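Local coordinates for lipase-esterase related protein (Clostridium acetobutylicum, PDB 3E0X) that is of unknown function but has an alpha/beta hydrolase fold and is probably a hydrolase of the lipase-esterase type, at residues A[65-70]-A[102-107]; A[71-74]-A[78-81]. All coordinates share one frame; numbering follows the deposited sequence.

Contact 1 (A[65-70]-A[102-107]); sequences GYIDNV and ALKKLP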
loop_
_atom_site.group_PDB
_atom_site.type_symbol
_atom_site.label_atom_id
_atom_site.label_comp_id
_atom_site.label_asym_id
_atom_site.label_seq_id
_atom_site.Cartn_x
_atom_site.Cartn_y
_atom_site.Cartn_z
ATOM N N GLY A 65 9.947 8.312 6.274
ATOM C CA GLY A 65 10.608 7.271 7.062
ATOM C C GLY A 65 10.363 5.899 6.469
ATOM O O GLY A 65 11.321 5.116 6.308
ATOM N N TYR A 66 9.090 5.592 6.170
ATOM C CA TYR A 66 8.744 4.316 5.537
ATOM C C TYR A 66 9.422 4.149 4.177
ATOM O O TYR A 66 9.938 3.059 3.867
ATOM C CB TYR A 66 7.224 4.154 5.415
ATOM C CG TYR A 66 6.497 3.989 6.726
ATOM C CD1 TYR A 66 6.672 2.843 7.505
ATOM C CD2 TYR A 66 5.601 4.951 7.152
ATOM C CE1 TYR A 66 5.977 2.675 8.701
ATOM C CE2 TYR A 66 4.883 4.793 8.356
ATOM C CZ TYR A 66 5.087 3.656 9.119
ATOM O OH TYR A 66 4.379 3.497 10.292
ATOM N N ILE A 67 9.471 5.222 3.382
ATOM C CA ILE A 67 10.139 5.183 2.068
ATOM C C ILE A 67 11.610 4.782 2.222
ATOM O O ILE A 67 12.073 3.867 1.533
ATOM C CB ILE A 67 10.002 6.555 1.333
ATOM C CG1 ILE A 67 8.542 6.833 0.915
ATOM C CG2 ILE A 67 10.967 6.653 0.165
ATOM C CD1 ILE A 67 8.269 8.305 0.583
ATOM N N ASP A 68 12.304 5.412 3.173
ATOM C CA ASP A 68 13.705 5.070 3.425
ATOM C C ASP A 68 13.858 3.617 3.881
ATOM O O ASP A 68 14.778 2.912 3.455
ATOM C CB ASP A 68 14.307 6.028 4.449
ATOM C CG ASP A 68 14.498 7.434 3.894
ATOM O OD1 ASP A 68 14.373 7.616 2.667
ATOM O OD2 ASP A 68 14.770 8.360 4.706
ATOM N N ASN A 69 12.946 3.146 4.728
ATOM C CA ASN A 69 13.021 1.760 5.179
ATOM C C ASN A 69 12.840 0.783 4.020
ATOM O O ASN A 69 13.529 -0.250 3.952
ATOM C CB ASN A 69 11.955 1.437 6.229
ATOM C CG ASN A 69 12.113 2.198 7.547
ATOM O OD1 ASN A 69 13.171 2.747 7.908
ATOM N ND2 ASN A 69 11.032 2.191 8.288
ATOM N N VAL A 70 11.861 1.065 3.164
ATOM C CA VAL A 70 11.555 0.160 2.052
ATOM C C VAL A 70 12.674 0.188 1.019
ATOM O O VAL A 70 13.053 -0.863 0.488
ATOM C CB VAL A 70 10.165 0.439 1.434
ATOM C CG1 VAL A 70 9.959 -0.411 0.202
ATOM C CG2 VAL A 70 9.083 0.136 2.478
ATOM N N ALA A 102 9.661 4.894 -5.901
ATOM C CA ALA A 102 9.908 5.104 -7.329
ATOM C C ALA A 102 10.821 6.321 -7.519
ATOM O O ALA A 102 11.707 6.311 -8.373
ATOM C CB ALA A 102 8.590 5.316 -8.062
ATOM N N LEU A 103 10.621 7.362 -6.706
ATOM C CA LEU A 103 11.422 8.603 -6.822
ATOM C C LEU A 103 12.872 8.424 -6.374
ATOM O O LEU A 103 13.708 9.283 -6.680
ATOM C CB LEU A 103 10.752 9.724 -6.027
ATOM C CG LEU A 103 9.463 10.192 -6.694
ATOM C CD1 LEU A 103 8.574 10.976 -5.737
ATOM C CD2 LEU A 103 9.819 11.047 -7.940
ATOM N N LYS A 104 13.188 7.323 -5.691
ATOM C CA LYS A 104 14.573 7.022 -5.331
ATOM C C LYS A 104 15.366 6.472 -6.513
ATOM O O LYS A 104 16.599 6.363 -6.429
ATOM C CB LYS A 104 14.631 6.008 -4.177
ATOM C CG LYS A 104 14.010 6.483 -2.849
ATOM C CD LYS A 104 14.893 7.479 -2.145
ATOM C CE LYS A 104 14.404 7.742 -0.724
ATOM N NZ LYS A 104 15.495 8.250 0.148
ATOM N N LYS A 105 14.660 6.069 -7.579
ATOM C CA LYS A 105 15.309 5.636 -8.840
ATOM C C LYS A 105 16.230 4.433 -8.595
ATOM O O LYS A 105 17.377 4.384 -9.086
ATOM C CB LYS A 105 16.118 6.787 -9.482
ATOM C CG LYS A 105 15.405 8.122 -9.601
ATOM C CD LYS A 105 14.075 7.976 -10.267
ATOM C CE LYS A 105 13.465 9.344 -10.633
ATOM N NZ LYS A 105 14.291 10.068 -11.639
ATOM N N LEU A 106 15.740 3.455 -7.823
ATOM C CA LEU A 106 16.498 2.220 -7.591
ATOM C C LEU A 106 16.589 1.426 -8.884
ATOM O O LEU A 106 15.601 1.341 -9.613
ATOM C CB LEU A 106 15.836 1.393 -6.471
ATOM C CG LEU A 106 15.666 2.139 -5.148
ATOM C CD1 LEU A 106 14.994 1.206 -4.115
ATOM C CD2 LEU A 106 17.022 2.659 -4.659
ATOM N N PRO A 107 17.783 0.893 -9.224
ATOM C CA PRO A 107 17.930 0.340 -10.576
ATOM C C PRO A 107 16.979 -0.809 -10.893
ATOM O O PRO A 107 16.622 -0.970 -12.055
ATOM C CB PRO A 107 19.412 -0.104 -10.637
ATOM C CG PRO A 107 19.883 -0.141 -9.240
ATOM C CD PRO A 107 19.063 0.878 -8.495
#
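K104 reaches across to helix 63-76 with the end of its side chain and touches two consecutive residues there, I67 and D68. The close-packed part is small. CG2 of I67 lies 3.7 Å from CE of K104, so the buried isoleucine meets the last methylene of the lysine. CG2, anti to the backbone N, is the branch of I67 that touches the lysine. The CB atoms of I67 and K104 each point toward the other segment.

The outer side is polar and open to solvent. NZ of K104 forms a salt bridge with OD1 of D68, 2.8 Å long, and meets that oxygen nearly along its C-O axis. The two side chains run at about a right angle. In this alpha/beta hydrolase fold, helix 63-76 precedes strand 86-91. Segment 102-107 runs from the end of helix 93-102 toward strand 109-115. K104 links helix 63-76 to the chain leaving the neighbouring helix 93-102; V70 packs on I97 of that helix. The backbones stay well apart, with the CA atoms of I67 and K104 8.8 Å from each other. The lysine spans this distance although its chain is bent at chi2 (-75°). The chain leaves helical geometry at K105, just after K104.

Contact 2 (A[71-74]-A[78-81]); sequences ANFI and EVTK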
loop_
_atom_site.group_PDB
_atom_site.type_symbol
_atom_site.label_atom_id
_atom_site.label_comp_id
_atom_site.label_asym_id
_atom_site.label_seq_id
_atom_site.Cartn_x
_atom_site.Cartn_y
_atom_site.Cartn_z
ATOM N N ALA A 71 13.235 1.368 0.751
ATOM C CA ALA A 71 14.371 1.445 -0.165
ATOM C C ALA A 71 15.578 0.658 0.384
ATOM O O ALA A 71 16.241 -0.066 -0.368
ATOM C CB ALA A 71 14.749 2.911 -0.481
ATOM N N ASN A 72 15.831 0.750 1.687
ATOM C CA ASN A 72 16.919 -0.021 2.304
ATOM C C ASN A 72 16.691 -1.513 2.126
ATOM O O ASN A 72 17.627 -2.260 1.810
ATOM C CB ASN A 72 17.028 0.380 3.778
ATOM C CG ASN A 72 18.063 -0.397 4.534
ATOM O OD1 ASN A 72 19.212 -0.492 4.100
ATOM N ND2 ASN A 72 17.674 -0.937 5.693
ATOM N N PHE A 73 15.448 -1.953 2.294
ATOM C CA PHE A 73 15.108 -3.366 2.105
ATOM C C PHE A 73 15.379 -3.776 0.648
ATOM O O PHE A 73 16.020 -4.795 0.381
ATOM C CB PHE A 73 13.618 -3.617 2.458
ATOM C CG PHE A 73 13.214 -5.053 2.345
ATOM C CD1 PHE A 73 13.388 -5.924 3.424
ATOM C CD2 PHE A 73 12.709 -5.562 1.137
ATOM C CE1 PHE A 73 13.034 -7.279 3.299
ATOM C CE2 PHE A 73 12.347 -6.893 1.026
ATOM C CZ PHE A 73 12.521 -7.756 2.100
ATOM N N ILE A 74 14.854 -3.017 -0.301
ATOM C CA ILE A 74 15.037 -3.400 -1.696
ATOM C C ILE A 74 16.531 -3.534 -2.056
ATOM O O ILE A 74 16.962 -4.519 -2.683
ATOM C CB ILE A 74 14.373 -2.391 -2.625
ATOM C CG1 ILE A 74 12.854 -2.464 -2.448
ATOM C CG2 ILE A 74 14.776 -2.638 -4.077
ATOM C CD1 ILE A 74 12.095 -1.223 -3.011
ATOM N N GLU A 78 18.646 -9.928 0.994
ATOM C CA GLU A 78 19.075 -10.994 0.103
ATOM C C GLU A 78 17.980 -11.409 -0.881
ATOM O O GLU A 78 18.292 -11.923 -1.968
ATOM C CB GLU A 78 19.589 -12.187 0.901
ATOM C CG GLU A 78 20.951 -11.937 1.555
ATOM C CD GLU A 78 22.118 -11.828 0.574
ATOM O OE1 GLU A 78 22.028 -12.353 -0.552
ATOM O OE2 GLU A 78 23.145 -11.229 0.968
ATOM N N VAL A 79 16.716 -11.175 -0.526
ATOM C CA VAL A 79 15.598 -11.605 -1.349
ATOM C C VAL A 79 15.258 -10.654 -2.508
ATOM O O VAL A 79 14.544 -11.038 -3.448
ATOM C CB VAL A 79 14.364 -11.944 -0.454
ATOM C CG1 VAL A 79 13.604 -10.684 -0.032
ATOM C CG2 VAL A 79 13.485 -12.950 -1.106
ATOM N N THR A 80 15.774 -9.427 -2.469
ATOM C CA THR A 80 15.533 -8.474 -3.569
ATOM C C THR A 80 16.785 -7.925 -4.222
ATOM O O THR A 80 16.696 -7.450 -5.356
ATOM C CB THR A 80 14.730 -7.246 -3.089
ATOM O OG1 THR A 80 15.408 -6.657 -1.986
ATOM C CG2 THR A 80 13.326 -7.636 -2.685
ATOM N N LYS A 81 17.931 -7.968 -3.534
ATOM C CA LYS A 81 19.102 -7.211 -4.007
ATOM C C LYS A 81 19.590 -7.673 -5.377
ATOM O O LYS A 81 20.137 -6.857 -6.125
ATOM C CB LYS A 81 20.240 -7.206 -2.984
ATOM C CG LYS A 81 20.924 -8.545 -2.841
ATOM C CD LYS A 81 22.001 -8.625 -1.732
ATOM C CE LYS A 81 23.222 -7.786 -2.064
ATOM N NZ LYS A 81 24.146 -7.728 -0.907
HETATM O O HOH W 1 17.460 -4.315 -5.803
#
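F73 carries its ring with CG anti to the backbone N (chi1 -178°), which brings CZ and CE2 to V79 and T80. In T80 the hydroxyl sits between its own backbone N and carbonyl carbon (chi1 55°), so OG1 faces the end of helix 63-76.

This is the turn out of that helix, on the way to strand 86-91 of the alpha/beta hydrolase sheet. The chain doubles back after only three residues, and the CA atoms of I74 and T80 are 5.4 Å apart. The polar link is a hydrogen bond from OG1 of T80 to O of I74, 2.7 Å long. The hydroxyl comes to the carbonyl oxygen from the side, with a C=O...donor angle of 107°, and is tilted out of the carbonyl plane. The bond thus ties a carbonyl in the last turn of the helix to the returning loop. T80 itself is buried.

The apolar half is built on F73. Its CZ lies 3.8 Å from CG1 of V79. Its CE2 lies 3.9 Å from CG2 of T80. Both methyls meet the ring obliquely. The side chains of F73 and T80 cross at about a right angle. Around this cluster, L47 and L5 also touch F73, while I45 of strand 43-47 touches both V79 and T80. I74 turns its side chain to I86 and L88 of strand 86-91. A water lies between the two segments, near O of T80 and 3.2 Å from O of I74.

Both contacts use helix 63-76, but at different places along it. Contact 1 takes the earlier turns and joins them to a loop 32 residues further on. Contact 2 takes the later turns and joins them to the loop that follows directly. Contact 1 lies partly at the surface, and its main bond is between charged side chains. Contact 2 is buried and combines apolar packing with a hydroxyl-to-carbonyl bond. It also buries more area, 187 against 122 Å². They lie about 11 Å apart, centre to centre. L106 of the contact 1 loop connects them: its CD1 lies 3.9 Å from CG2 of I74.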